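Local coordinates for SPbeta prophage-derived aminoglycoside N(3')-acetyltransferase-like protein YokD (Bacillus subtilis, PDB 2NYG) that probably acts as an N-acetyltransferase of the aminoglycoside 3-N-acetyltransferase family, forms a homodimer, binds coenzyme A and may contribute to antibiotic resistance, at residues 51-56 with 120-125; 163-168 with 255-260; 182-187 with 222-227. All coordinates share one frame; numbering follows the deposited sequence.

Contact 1. Residues 51-56 with 120-125; sequences AVIQAL and RSYPEV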
# COMPACT_ATOMS: atom_id res chain seq x y z
N ALA A 51 -9.17 9.15 2.93
CA ALA A 51 -10.40 9.91 3.02
C ALA A 51 -11.58 9.09 2.50
O ALA A 51 -12.71 9.25 2.96
CB ALA A 51 -10.27 11.20 2.23
N VAL A 52 -11.32 8.21 1.53
CA VAL A 52 -12.40 7.41 0.98
C VAL A 52 -12.72 6.31 1.96
O VAL A 52 -13.88 5.97 2.15
CB VAL A 52 -12.03 6.82 -0.42
CG1 VAL A 52 -13.20 6.01 -1.00
CG2 VAL A 52 -11.69 7.95 -1.38
N ILE A 53 -11.69 5.75 2.59
CA ILE A 53 -11.88 4.68 3.55
C ILE A 53 -12.68 5.14 4.76
O ILE A 53 -13.53 4.43 5.27
CB ILE A 53 -10.54 4.14 4.05
CG1 ILE A 53 -9.76 3.54 2.89
CG2 ILE A 53 -10.78 3.12 5.15
CD1 ILE A 53 -8.36 3.16 3.26
N GLN A 54 -12.39 6.35 5.23
CA GLN A 54 -13.06 6.88 6.40
C GLN A 54 -14.50 7.26 6.08
O GLN A 54 -15.38 7.17 6.93
CB GLN A 54 -12.28 8.08 6.90
CG GLN A 54 -10.84 7.72 7.11
CD GLN A 54 -10.01 8.85 7.65
OE1 GLN A 54 -10.11 9.98 7.18
NE2 GLN A 54 -9.18 8.54 8.62
N ALA A 55 -14.73 7.66 4.84
CA ALA A 55 -16.07 8.02 4.40
C ALA A 55 -16.90 6.74 4.38
O ALA A 55 -18.09 6.75 4.69
CB ALA A 55 -16.02 8.65 3.02
N LEU A 56 -16.27 5.63 4.03
CA LEU A 56 -16.96 4.37 3.99
C LEU A 56 -17.30 3.94 5.40
O LEU A 56 -18.40 3.46 5.67
CB LEU A 56 -16.10 3.30 3.31
CG LEU A 56 -16.31 3.24 1.79
CD1 LEU A 56 -15.10 2.65 1.10
CD2 LEU A 56 -17.56 2.42 1.52
N ARG A 120 -6.04 -2.67 3.47
CA ARG A 120 -5.59 -3.92 4.06
C ARG A 120 -4.71 -3.74 5.28
O ARG A 120 -4.65 -4.61 6.13
CB ARG A 120 -4.85 -4.79 3.02
CG ARG A 120 -3.57 -4.17 2.47
CD ARG A 120 -2.79 -5.18 1.64
NE ARG A 120 -1.60 -5.66 2.34
CZ ARG A 120 -0.36 -5.28 2.05
NH1 ARG A 120 -0.14 -4.41 1.08
NH2 ARG A 120 0.67 -5.76 2.74
N SER A 121 -4.02 -2.62 5.38
CA SER A 121 -3.17 -2.42 6.54
C SER A 121 -3.66 -1.20 7.31
O SER A 121 -2.88 -0.43 7.86
CB SER A 121 -1.72 -2.24 6.12
OG SER A 121 -1.55 -1.03 5.43
N TYR A 122 -4.98 -1.03 7.32
CA TYR A 122 -5.64 0.06 8.03
C TYR A 122 -6.00 -0.47 9.42
O TYR A 122 -6.33 -1.64 9.58
CB TYR A 122 -6.91 0.49 7.29
CG TYR A 122 -7.47 1.82 7.72
CD1 TYR A 122 -6.87 3.01 7.32
CD2 TYR A 122 -8.61 1.89 8.52
CE1 TYR A 122 -7.42 4.25 7.68
CE2 TYR A 122 -9.16 3.13 8.89
CZ TYR A 122 -8.56 4.30 8.47
OH TYR A 122 -9.09 5.52 8.80
N PRO A 123 -5.94 0.40 10.44
CA PRO A 123 -6.25 -0.04 11.80
C PRO A 123 -7.58 -0.78 11.92
O PRO A 123 -8.64 -0.24 11.56
CB PRO A 123 -6.26 1.26 12.60
CG PRO A 123 -5.35 2.15 11.81
CD PRO A 123 -5.75 1.86 10.40
N GLU A 124 -7.50 -2.02 12.40
CA GLU A 124 -8.68 -2.86 12.63
C GLU A 124 -9.22 -3.68 11.46
O GLU A 124 -10.27 -4.31 11.58
CB GLU A 124 -9.78 -2.00 13.24
CG GLU A 124 -9.24 -1.14 14.38
CD GLU A 124 -9.99 -1.36 15.66
OE1 GLU A 124 -11.09 -0.79 15.80
OE2 GLU A 124 -9.47 -2.10 16.53
N VAL A 125 -8.51 -3.68 10.35
CA VAL A 125 -8.90 -4.45 9.18
C VAL A 125 -8.29 -5.85 9.24
O VAL A 125 -7.09 -6.00 9.47
CB VAL A 125 -8.44 -3.76 7.89
CG1 VAL A 125 -8.76 -4.63 6.69
CG2 VAL A 125 -9.11 -2.41 7.77
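The aromatic ring of Tyr122 is met from three directions. Over one face stands the CG2 methyl of Ile53, 4.0 Å from the ring centroid and 9° off the normal, a nearly axial CH-pi contact. On the opposite face Pro123 CD sits toward the rim, while the amide of Gln54 comes to the edge near the ring plane. Here Gln54 NE2 donates to Tyr122 OH at 3.0 Å with an N-H...O angle of 155°. The hydroxyl lies close to the amide plane, yet amide and ring are almost perpendicular (82°), so the glutamine crosses the end of the phenol instead of running alongside it. With its chain extended beyond CG, Gln54 carries the amide out from the helix to the hydroxyl; Ile53 already points toward the tyrosine. On the loop side, a type II turn begins at Tyr122 and closes with Val125 N to Tyr122 O at 3.1 Å, Glu124 having the positive phi of the third position. Tyr105 of the second subunit meets the Tyr122 ring and also packs on Gln54 and Pro123. The contact thus joins helix 48-60 to the loop after helix 114-119 at the dimer interface, near but not touching the coenzyme A site: the Ile53 side chain is about 11 Å from the bound coenzyme A.

Contact 2. Residues 163-168 with 255-260; sequences KLYIRE and AVDFAE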
# COMPACT_ATOMS: atom_id res chain seq x y z
N LYS A 163 -20.15 -16.37 3.04
CA LYS A 163 -20.68 -15.67 4.20
C LYS A 163 -21.39 -14.40 3.77
O LYS A 163 -22.25 -13.89 4.47
CB LYS A 163 -19.56 -15.32 5.16
CG LYS A 163 -18.45 -16.34 5.23
CD LYS A 163 -18.77 -17.50 6.15
CE LYS A 163 -17.54 -18.38 6.28
NZ LYS A 163 -17.71 -19.49 7.23
N LEU A 164 -21.02 -13.86 2.62
CA LEU A 164 -21.68 -12.65 2.16
C LEU A 164 -22.99 -13.01 1.48
O LEU A 164 -23.88 -12.17 1.31
CB LEU A 164 -20.78 -11.88 1.19
CG LEU A 164 -19.39 -11.39 1.64
CD1 LEU A 164 -18.84 -10.39 0.62
CD2 LEU A 164 -19.50 -10.70 2.97
N TYR A 165 -23.12 -14.27 1.08
CA TYR A 165 -24.33 -14.70 0.41
C TYR A 165 -25.47 -14.99 1.38
O TYR A 165 -26.62 -14.62 1.12
CB TYR A 165 -24.07 -15.94 -0.45
CG TYR A 165 -25.33 -16.49 -1.10
CD1 TYR A 165 -25.88 -15.89 -2.24
CD2 TYR A 165 -25.99 -17.59 -0.55
CE1 TYR A 165 -27.06 -16.36 -2.80
CE2 TYR A 165 -27.16 -18.07 -1.11
CZ TYR A 165 -27.69 -17.45 -2.23
OH TYR A 165 -28.87 -17.92 -2.75
N ILE A 166 -25.15 -15.63 2.51
CA ILE A 166 -26.17 -15.98 3.50
C ILE A 166 -26.80 -14.77 4.20
O ILE A 166 -28.02 -14.65 4.27
CB ILE A 166 -25.60 -16.92 4.58
CG1 ILE A 166 -24.30 -16.35 5.13
CG2 ILE A 166 -25.38 -18.31 4.00
CD1 ILE A 166 -23.54 -17.31 6.05
N ARG A 167 -25.98 -13.86 4.70
CA ARG A 167 -26.51 -12.68 5.37
C ARG A 167 -26.54 -11.46 4.46
O ARG A 167 -25.59 -11.16 3.74
CB ARG A 167 -25.70 -12.38 6.62
N GLU A 168 -27.66 -10.75 4.50
CA GLU A 168 -27.86 -9.56 3.69
C GLU A 168 -26.57 -8.78 3.47
O GLU A 168 -25.98 -8.26 4.42
CB GLU A 168 -28.91 -8.66 4.36
CG GLU A 168 -29.47 -7.55 3.49
CD GLU A 168 -30.59 -6.78 4.18
OE1 GLU A 168 -31.59 -7.42 4.57
OE2 GLU A 168 -30.47 -5.55 4.33
N ALA A 255 -27.49 -10.88 -6.78
CA ALA A 255 -26.59 -10.90 -7.91
C ALA A 255 -26.07 -12.31 -8.15
O ALA A 255 -25.98 -12.78 -9.28
CB ALA A 255 -25.42 -9.93 -7.68
N VAL A 256 -25.70 -13.00 -7.08
CA VAL A 256 -25.18 -14.35 -7.27
C VAL A 256 -26.25 -15.25 -7.88
O VAL A 256 -25.98 -15.98 -8.85
CB VAL A 256 -24.69 -14.98 -5.93
CG1 VAL A 256 -24.16 -16.38 -6.17
CG2 VAL A 256 -23.60 -14.12 -5.32
N ASP A 257 -27.45 -15.20 -7.34
CA ASP A 257 -28.53 -16.03 -7.84
C ASP A 257 -28.78 -15.85 -9.32
O ASP A 257 -28.92 -16.83 -10.03
CB ASP A 257 -29.82 -15.79 -7.05
CG ASP A 257 -29.73 -16.32 -5.63
OD1 ASP A 257 -28.86 -17.19 -5.38
OD2 ASP A 257 -30.53 -15.87 -4.77
N PHE A 258 -28.82 -14.60 -9.77
CA PHE A 258 -29.05 -14.31 -11.18
C PHE A 258 -27.90 -14.83 -12.04
O PHE A 258 -28.12 -15.34 -13.13
CB PHE A 258 -29.19 -12.81 -11.40
CG PHE A 258 -29.53 -12.44 -12.81
CD1 PHE A 258 -30.86 -12.41 -13.24
CD2 PHE A 258 -28.52 -12.14 -13.73
CE1 PHE A 258 -31.18 -12.08 -14.56
CE2 PHE A 258 -28.83 -11.82 -15.05
CZ PHE A 258 -30.16 -11.79 -15.47
N ALA A 259 -26.68 -14.68 -11.53
CA ALA A 259 -25.49 -15.14 -12.23
C ALA A 259 -25.58 -16.65 -12.48
O ALA A 259 -25.24 -17.15 -13.56
CB ALA A 259 -24.27 -14.83 -11.40
N GLU A 260 -26.03 -17.37 -11.47
CA GLU A 260 -26.18 -18.81 -11.58
C GLU A 260 -27.11 -19.12 -12.74
O GLU A 260 -26.74 -19.84 -13.66
CB GLU A 260 -26.73 -19.37 -10.26
CG GLU A 260 -27.23 -20.80 -10.33
CD GLU A 260 -27.49 -21.38 -8.96
OE1 GLU A 260 -27.97 -20.63 -8.08
OE2 GLU A 260 -27.23 -22.58 -8.74
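Tyr165 of helix 160-166 bridges to Val256 and Asp257 of helix 252-268, making a helix-helix contact in the alpha/beta fold. The first helix leads into strand 170-174 and the second follows strand 245-251; these strands are antiparallel neighbours in the mixed sheet. Along the first segment, Lys163 and Leu164 face other elements; the side chains of both touch Ile145 on helix 142-146, and Lys163 NZ is hydrogen-bonded to Gln148 OE1. Tyr165 then turns to helix 252-268. Its CA is 7.7 Å from the CA of Val256, the shortest such spacing between the segments. With CG anti to the backbone nitrogen (chi1 176°), the ring reaches across to the second helix. Its CD1 passes Val256 CB at 4.0 Å, an oblique apolar contact, and the phenol end continues to the carboxylate of Asp257. The backbone takes part as well, since Tyr165 O accepts a hydrogen bond from Thr253 OG1 in the first turn of helix 252-268. Arg190 adds a cation-pi contact to the tyrosine ring and touches the side chains of Val256 and Glu260, so one residue from a loop borders both helices. Past Tyr165 the chain goes on through Ile166, Arg167 and Glu168 to strand 170-174. The carboxylate of Asp257 lies at the edge of the tyrosine ring, its plane turned 77° from the ring plane. There Tyr165 OH donates at 2.7 Å to Asp257 OD1, which accepts through its syn lone pair, on the side of OD2.

Contact 3. Residues 182-187 with 222-227; sequences TCFHLA and ELFQEV
Phe184, His185 and Phe224 form an aromatic cluster in which the Phe224 ring is used twice, once by a face and once by its edge. Its first torsion, with CG anti to the carbonyl carbon (chi1 -69°), swings the ring across to the short, weakly bonded helix 183-187. There one face receives Phe184 CB, which sits 3.7 Å from the ring centroid and almost on the normal, a CH-pi contact. Beyond CB, Phe184 runs past Phe224 in the opposite direction. Its CG too lies opposite the carbonyl carbon (chi1 -73°), which turns its own ring edge to the same partner; the T-shaped pair has centroids 5.6 Å apart and planes at 79°. The far end of Phe224 makes the second pair. Its CZ and CE2 edge is directed at a face of the His185 imidazole, with centroids 4.8 Å apart; CE2 stands over the middle of the imidazole. The side chains of His185 and Phe224 cross at about a right angle, the histidine reaching the phenylalanine by its end although its CB is not aimed there. Its ring is also held by a hydrogen bond between ND1 and Glu188 OE1, and Phe219 meets it as a further aromatic neighbour. Val227, one helical turn after Phe224, completes the contact: CG1 lies 4.2 Å from the Phe184 ring centroid, over its face. Around this buried junction of helices 183-187 and 224-234, helix 252-268 packs on Phe184 through Ala255 and Ala259, and helix 160-166 touches Leu186 through Leu161 and Tyr165, while the chain between the segments carries strands 196-201, 204-205 and 208-217.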
# COMPACT_ATOMS: atom_id res chain seq x y z
N THR A 182 -16.46 -9.53 -8.03
CA THR A 182 -16.00 -10.81 -7.53
C THR A 182 -17.11 -11.75 -7.07
O THR A 182 -16.96 -12.96 -7.16
CB THR A 182 -15.01 -10.60 -6.38
OG1 THR A 182 -13.88 -9.87 -6.87
CG2 THR A 182 -14.53 -11.92 -5.85
N CYS A 183 -18.23 -11.22 -6.58
CA CYS A 183 -19.29 -12.09 -6.08
C CYS A 183 -19.78 -13.12 -7.11
O CYS A 183 -20.15 -14.24 -6.75
CB CYS A 183 -20.48 -11.27 -5.58
SG CYS A 183 -21.31 -10.32 -6.85
N PHE A 184 -19.78 -12.75 -8.39
CA PHE A 184 -20.22 -13.66 -9.44
C PHE A 184 -19.46 -14.99 -9.46
O PHE A 184 -20.06 -16.03 -9.75
CB PHE A 184 -20.11 -12.98 -10.80
CG PHE A 184 -21.16 -11.93 -11.02
CD1 PHE A 184 -20.93 -10.88 -11.89
CD2 PHE A 184 -22.37 -12.00 -10.34
CE1 PHE A 184 -21.90 -9.90 -12.08
CE2 PHE A 184 -23.34 -11.03 -10.53
CZ PHE A 184 -23.11 -9.98 -11.39
N HIS A 185 -18.16 -14.96 -9.16
CA HIS A 185 -17.37 -16.17 -9.15
C HIS A 185 -18.10 -17.24 -8.34
O HIS A 185 -18.06 -18.41 -8.70
CB HIS A 185 -15.99 -15.95 -8.52
CG HIS A 185 -15.00 -15.25 -9.40
ND1 HIS A 185 -14.57 -15.77 -10.60
CD2 HIS A 185 -14.31 -14.10 -9.22
CE1 HIS A 185 -13.66 -14.98 -11.12
NE2 HIS A 185 -13.48 -13.95 -10.31
N LEU A 186 -18.74 -16.84 -7.25
CA LEU A 186 -19.45 -17.81 -6.41
C LEU A 186 -20.47 -18.64 -7.20
O LEU A 186 -20.58 -19.85 -7.00
CB LEU A 186 -20.15 -17.10 -5.25
CG LEU A 186 -21.01 -17.95 -4.30
CD1 LEU A 186 -20.19 -19.02 -3.58
CD2 LEU A 186 -21.67 -17.01 -3.30
N ALA A 187 -21.21 -18.00 -8.11
CA ALA A 187 -22.19 -18.71 -8.92
C ALA A 187 -21.51 -19.83 -9.73
O ALA A 187 -22.09 -20.90 -9.95
CB ALA A 187 -22.89 -17.74 -9.84
N GLU A 222 -14.56 -13.28 -17.87
CA GLU A 222 -14.71 -12.49 -19.09
C GLU A 222 -16.17 -12.19 -19.41
O GLU A 222 -16.46 -11.26 -20.15
CB GLU A 222 -14.09 -13.21 -20.29
CG GLU A 222 -14.83 -14.44 -20.74
CD GLU A 222 -14.24 -15.72 -20.19
OE1 GLU A 222 -13.48 -15.64 -19.21
OE2 GLU A 222 -14.56 -16.80 -20.73
N LEU A 223 -17.07 -12.98 -18.84
CA LEU A 223 -18.51 -12.83 -19.05
C LEU A 223 -19.22 -11.91 -18.04
O LEU A 223 -20.30 -11.37 -18.33
CB LEU A 223 -19.18 -14.20 -19.00
CG LEU A 223 -18.73 -15.25 -20.03
CD1 LEU A 223 -19.37 -16.58 -19.69
CD2 LEU A 223 -19.12 -14.80 -21.43
N PHE A 224 -18.62 -11.74 -16.86
CA PHE A 224 -19.20 -10.94 -15.79
C PHE A 224 -19.82 -9.64 -16.24
O PHE A 224 -20.85 -9.24 -15.72
CB PHE A 224 -18.16 -10.66 -14.70
CG PHE A 224 -17.76 -11.88 -13.91
CD1 PHE A 224 -18.19 -13.15 -14.30
CD2 PHE A 224 -16.92 -11.76 -12.81
CE1 PHE A 224 -17.78 -14.27 -13.62
CE2 PHE A 224 -16.49 -12.90 -12.11
CZ PHE A 224 -16.92 -14.15 -12.52
N GLN A 225 -19.19 -8.99 -17.21
CA GLN A 225 -19.71 -7.74 -17.73
C GLN A 225 -21.06 -7.98 -18.40
O GLN A 225 -21.95 -7.14 -18.32
CB GLN A 225 -18.73 -7.12 -18.72
CG GLN A 225 -19.16 -5.75 -19.20
CD GLN A 225 -19.39 -4.80 -18.06
OE1 GLN A 225 -18.73 -4.87 -17.03
NE2 GLN A 225 -20.34 -3.89 -18.24
N GLU A 226 -21.21 -9.13 -19.05
CA GLU A 226 -22.46 -9.46 -19.71
C GLU A 226 -23.49 -9.86 -18.66
O GLU A 226 -24.65 -9.48 -18.74
CB GLU A 226 -22.27 -10.62 -20.68
CG GLU A 226 -23.21 -10.56 -21.87
CD GLU A 226 -23.18 -11.83 -22.72
OE1 GLU A 226 -22.06 -12.30 -23.05
OE2 GLU A 226 -24.27 -12.33 -23.05
N VAL A 227 -23.06 -10.63 -17.68
CA VAL A 227 -23.96 -11.06 -16.62
C VAL A 227 -24.58 -9.88 -15.88
O VAL A 227 -25.78 -9.85 -15.63
CB VAL A 227 -23.23 -11.95 -15.61
CG1 VAL A 227 -24.18 -12.40 -14.53
CG2 VAL A 227 -22.59 -13.13 -16.35

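From the N terminus, contact 1 comes first: after 63 residues that include strand 65-69, it ties helix 48-60 to the loop before strand 126-127, and this loop is closed before any other contact opens. Contact 2 opens at 163-168 and is completed only at 255-260, joining helix 160-166 to helix 252-268. Within that span contact 3 joins helix 183-187 to helix 224-234, enclosing the three-stranded antiparallel sheet, so contacts 2 and 3 nest and none cross. These two touch, with Ala259 CB 3.6 Å from Phe184 CD2: helix 252-268, which carries the second segment of contact 2, also packs on contact 3. Contacts 1 and 3 lie on opposite sides of the chain's centre, their centres about 26 Å apart.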